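Local coordinates for Sys-1 protein (Caenorhabditis elegans, PDB 3C2G) that acts as a beta-catenin in Wnt asymmetry signalling, binding the TCF factor POP-1 directly and activating or repressing its target genes, at residues L371-T374 with I375-Y379; V431-F434 with I435-D438. All coordinates share one frame; numbering follows the deposited sequence.

Contact 1 of 2, residues L371-T374 with I375-Y379; sequences LLHT and IISKY
Ser377 and His373 meet one helical turn apart, through a carbonyl and a ring. From CB, 3.3 Å from His373 O, the Ser377 side chain turns back along the helix: OG stands anti to its own carbonyl carbon (chi1 -64°), and this brings it 2.8 Å from His373 O, to which it donates a hydrogen bond. Ser377 N donates to the same oxygen, and the two donors arrive from opposite faces of the carbonyl plane, tilted 29° and 28° from it. OG also lies over one face of the His373 imidazole, offset toward the rim, with His373 CE1 its nearest ring atom at 3.6 Å. Without the hydroxyl, as with an alanine here, His373 O would probably keep only the backbone donor of this pair and the imidazole face would lose its polar neighbour. All this belongs to the last turns of helix 368-377 in the armadillo domain, where Ile375 N to Leu371 O (2.9 Å) and Ile376 N to Leu372 O (3.1 Å) continue the i to i+4 pattern. On the buried side, Ile375 CD1 packs on Leu371 CG at 3.6 Å; both residues lie against helix 325-335, and Ile375 also against helix 339-352. Lys442 NZ donates a hydrogen bond to Ser377 O.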
loop_
_atom_site.group_PDB
_atom_site.type_symbol
_atom_site.label_atom_id
_atom_site.label_comp_id
_atom_site.label_asym_id
_atom_site.label_seq_id
_atom_site.Cartn_x
_atom_site.Cartn_y
_atom_site.Cartn_z
ATOM N N LEU A 371 -17.685 0.075 -17.021
ATOM C CA LEU A 371 -16.244 0.225 -16.989
ATOM C C LEU A 371 -15.537 -1.016 -16.484
ATOM O O LEU A 371 -14.494 -1.395 -17.029
ATOM C CB LEU A 371 -15.837 1.447 -16.161
ATOM C CG LEU A 371 -14.332 1.693 -16.028
ATOM C CD1 LEU A 371 -13.718 1.954 -17.383
ATOM C CD2 LEU A 371 -14.071 2.838 -15.095
ATOM N N LEU A 372 -16.097 -1.650 -15.455
ATOM C CA LEU A 372 -15.590 -2.942 -14.994
ATOM C C LEU A 372 -15.526 -3.958 -16.123
ATOM O O LEU A 372 -14.566 -4.718 -16.225
ATOM C CB LEU A 372 -16.456 -3.514 -13.878
ATOM C CG LEU A 372 -16.715 -2.641 -12.659
ATOM C CD1 LEU A 372 -17.693 -3.350 -11.742
ATOM C CD2 LEU A 372 -15.412 -2.292 -11.940
ATOM N N HIS A 373 -16.553 -3.975 -16.965
ATOM C CA HIS A 373 -16.608 -4.899 -18.085
ATOM C C HIS A 373 -15.475 -4.627 -19.071
ATOM O O HIS A 373 -14.843 -5.550 -19.571
ATOM C CB HIS A 373 -17.978 -4.822 -18.779
ATOM C CG HIS A 373 -18.111 -5.748 -19.943
ATOM N ND1 HIS A 373 -17.695 -5.412 -21.217
ATOM C CD2 HIS A 373 -18.587 -7.013 -20.022
ATOM C CE1 HIS A 373 -17.916 -6.430 -22.028
ATOM N NE2 HIS A 373 -18.462 -7.412 -21.330
ATOM N N THR A 374 -15.228 -3.357 -19.344
ATOM C CA THR A 374 -14.170 -2.946 -20.247
ATOM C C THR A 374 -12.772 -3.280 -19.695
ATOM O O THR A 374 -11.903 -3.721 -20.436
ATOM C CB THR A 374 -14.287 -1.437 -20.536
ATOM O OG1 THR A 374 -15.608 -1.154 -21.013
ATOM C CG2 THR A 374 -13.257 -0.968 -21.569
ATOM N N ILE A 375 -12.565 -3.090 -18.395
ATOM C CA ILE A 375 -11.251 -3.347 -17.803
ATOM C C ILE A 375 -10.913 -4.825 -17.821
ATOM O O ILE A 375 -9.808 -5.200 -18.182
ATOM C CB ILE A 375 -11.128 -2.770 -16.380
ATOM C CG1 ILE A 375 -11.134 -1.257 -16.439
ATOM C CG2 ILE A 375 -9.844 -3.205 -15.732
ATOM C CD1 ILE A 375 -11.777 -0.656 -15.227
ATOM N N ILE A 376 -11.866 -5.664 -17.448
ATOM C CA ILE A 376 -11.645 -7.104 -17.476
ATOM C C ILE A 376 -11.350 -7.589 -18.908
ATOM O O ILE A 376 -10.414 -8.356 -19.114
ATOM C CB ILE A 376 -12.835 -7.852 -16.855
ATOM C CG1 ILE A 376 -12.900 -7.561 -15.358
ATOM C CG2 ILE A 376 -12.721 -9.352 -17.079
ATOM C CD1 ILE A 376 -14.236 -7.835 -14.745
ATOM N N SER A 377 -12.120 -7.091 -19.882
ATOM C CA SER A 377 -12.049 -7.521 -21.293
ATOM C C SER A 377 -10.755 -7.209 -22.032
ATOM O O SER A 377 -10.450 -7.859 -23.031
ATOM C CB SER A 377 -13.193 -6.908 -22.100
ATOM O OG SER A 377 -14.431 -7.389 -21.640
ATOM N N LYS A 378 -10.022 -6.205 -21.564
ATOM C CA LYS A 378 -8.844 -5.724 -22.281
ATOM C C LYS A 378 -7.623 -6.634 -22.123
ATOM O O LYS A 378 -6.688 -6.547 -22.908
ATOM C CB LYS A 378 -8.506 -4.284 -21.864
ATOM C CG LYS A 378 -7.832 -4.183 -20.504
ATOM C CD LYS A 378 -7.945 -2.788 -19.901
ATOM C CE LYS A 378 -6.662 -1.986 -20.076
ATOM N NZ LYS A 378 -6.844 -0.621 -19.517
ATOM N N TYR A 379 -7.631 -7.504 -21.117
ATOM C CA TYR A 379 -6.467 -8.347 -20.829
ATOM C C TYR A 379 -6.538 -9.709 -21.486
ATOM O O TYR A 379 -7.622 -10.277 -21.629
ATOM C CB TYR A 379 -6.257 -8.517 -19.320
ATOM C CG TYR A 379 -5.940 -7.230 -18.622
ATOM C CD1 TYR A 379 -4.707 -6.609 -18.796
ATOM C CD2 TYR A 379 -6.883 -6.615 -17.800
ATOM C CE1 TYR A 379 -4.416 -5.415 -18.168
ATOM C CE2 TYR A 379 -6.603 -5.421 -17.170
ATOM C CZ TYR A 379 -5.368 -4.830 -17.357
ATOM O OH TYR A 379 -5.084 -3.648 -16.731
#

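Contact 2 of 2, residues V431-F434 with I435-D438; sequences VCKF and IEID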
loop_
_atom_site.group_PDB
_atom_site.type_symbol
_atom_site.label_atom_id
_atom_site.label_comp_id
_atom_site.label_asym_id
_atom_site.label_seq_id
_atom_site.Cartn_x
_atom_site.Cartn_y
_atom_site.Cartn_z
ATOM N N VAL A 431 -25.210 -4.547 -16.078
ATOM C CA VAL A 431 -25.065 -5.859 -15.466
ATOM C C VAL A 431 -25.158 -7.005 -16.483
ATOM O O VAL A 431 -24.450 -8.007 -16.355
ATOM C CB VAL A 431 -26.070 -6.047 -14.327
ATOM C CG1 VAL A 431 -26.043 -7.475 -13.795
ATOM C CG2 VAL A 431 -25.778 -5.050 -13.204
ATOM N N CYS A 432 -26.006 -6.856 -17.498
ATOM C CA CYS A 432 -26.254 -7.946 -18.452
ATOM C C CYS A 432 -25.101 -8.170 -19.413
ATOM O O CYS A 432 -24.973 -9.234 -20.009
ATOM C CB CYS A 432 -27.545 -7.702 -19.236
ATOM S SG CYS A 432 -29.034 -7.991 -18.258
ATOM N N LYS A 433 -24.261 -7.162 -19.573
ATOM C CA LYS A 433 -23.021 -7.332 -20.322
ATOM C C LYS A 433 -22.174 -8.489 -19.776
ATOM O O LYS A 433 -21.466 -9.147 -20.537
ATOM C CB LYS A 433 -22.213 -6.040 -20.301
ATOM C CG LYS A 433 -22.753 -4.967 -21.220
ATOM C CD LYS A 433 -21.616 -4.116 -21.774
ATOM C CE LYS A 433 -20.982 -4.752 -23.011
ATOM N NZ LYS A 433 -21.872 -4.628 -24.208
ATOM N N PHE A 434 -22.267 -8.746 -18.469
ATOM C CA PHE A 434 -21.483 -9.805 -17.840
ATOM C C PHE A 434 -21.892 -11.233 -18.196
ATOM O O PHE A 434 -21.156 -12.169 -17.871
ATOM C CB PHE A 434 -21.366 -9.608 -16.316
ATOM C CG PHE A 434 -20.316 -8.602 -15.922
ATOM C CD1 PHE A 434 -19.006 -8.998 -15.687
ATOM C CD2 PHE A 434 -20.628 -7.251 -15.818
ATOM C CE1 PHE A 434 -18.026 -8.056 -15.327
ATOM C CE2 PHE A 434 -19.654 -6.311 -15.462
ATOM C CZ PHE A 434 -18.354 -6.713 -15.212
ATOM N N ILE A 435 -23.029 -11.403 -18.876
ATOM C CA ILE A 435 -23.342 -12.696 -19.465
ATOM C C ILE A 435 -23.106 -12.779 -20.971
ATOM O O ILE A 435 -23.435 -13.792 -21.593
ATOM C CB ILE A 435 -24.757 -13.252 -19.081
ATOM C CG1 ILE A 435 -25.865 -12.206 -19.274
ATOM C CG2 ILE A 435 -24.749 -13.828 -17.660
ATOM C CD1 ILE A 435 -26.379 -12.120 -20.700
ATOM N N GLU A 436 -22.508 -11.748 -21.566
ATOM C CA GLU A 436 -22.072 -11.848 -22.964
ATOM C C GLU A 436 -20.995 -12.918 -23.081
ATOM O O GLU A 436 -20.239 -13.131 -22.139
ATOM C CB GLU A 436 -21.551 -10.513 -23.482
ATOM C CG GLU A 436 -22.637 -9.505 -23.855
ATOM C CD GLU A 436 -22.068 -8.177 -24.334
ATOM O OE1 GLU A 436 -20.827 -8.003 -24.311
ATOM O OE2 GLU A 436 -22.864 -7.303 -24.737
ATOM N N ILE A 437 -20.911 -13.588 -24.231
ATOM C CA ILE A 437 -20.070 -14.791 -24.333
ATOM C C ILE A 437 -18.573 -14.541 -24.197
ATOM O O ILE A 437 -17.850 -15.395 -23.696
ATOM C CB ILE A 437 -20.327 -15.624 -25.609
ATOM C CG1 ILE A 437 -20.169 -14.770 -26.861
ATOM C CG2 ILE A 437 -21.686 -16.282 -25.549
ATOM C CD1 ILE A 437 -19.798 -15.581 -28.062
ATOM N N ASP A 438 -18.112 -13.379 -24.638
ATOM C CA ASP A 438 -16.692 -13.083 -24.578
ATOM C C ASP A 438 -16.160 -13.008 -23.145
ATOM O O ASP A 438 -15.124 -13.591 -22.854
ATOM C CB ASP A 438 -16.364 -11.810 -25.357
ATOM C CG ASP A 438 -14.885 -11.712 -25.737
ATOM O OD1 ASP A 438 -14.129 -12.716 -25.612
ATOM O OD2 ASP A 438 -14.474 -10.611 -26.170
#
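The short connection between helices 425-432 and 437-448 is bridged by Lys433 and Glu436, whose side chains run alongside each other and point the same way. Lys433 NZ donates to Glu436 OE2 at 2.9 Å in a salt bridge, meeting that oxygen on its syn side but 29° out of the carboxylate plane; OE1 is farther from NZ, at 3.5 Å. The lysine chain bends at chi2, chi3 and chi4 to deliver its ammonium to OE2. In this all-helical armadillo domain the connection turns through i to i+3 backbone bonds: Phe434 N to Val431 O, Ile435 N to Cys432 O at 3.1 Å, and Glu436 N to Lys433 O at 3.0 Å. Glu436 then occupies the N-cap position of helix 437-448. Ile435 folds back over the turn, with CG1 set between its backbone N and carbonyl carbon (chi1 49°), which places CG1 3.2 Å and CD1 3.3 Å from Cys432 O. The buried Phe434 ring has Val431 O at its edge, in plane, and packs against Ile369 of helix 368-377, Leu405 of helix 388-409 and Leu471 of helix 457-472.

Both contacts are local and partly buried, their centres about 11 Å apart, and they abut directly. Contact 1 is regular helix, held chiefly by i to i+4 backbone bonds; contact 2 is an interhelical turn held by i to i+3 bonds and a salt bridge between partly exposed side chains. Their buried sides share one apolar layer: Phe434 CE1 lies 3.8 Å from Ile376 CD1, and helix 388-409 touches both contacts. On the more exposed side His373 reaches across, its NE2 packing 3.6 Å from Lys433 O and 3.9 Å from Glu436 OE1. Contact 2 therefore turns polar atoms to His373 of contact 1, as packing neighbours, while its Phe434 side joins the apolar interior.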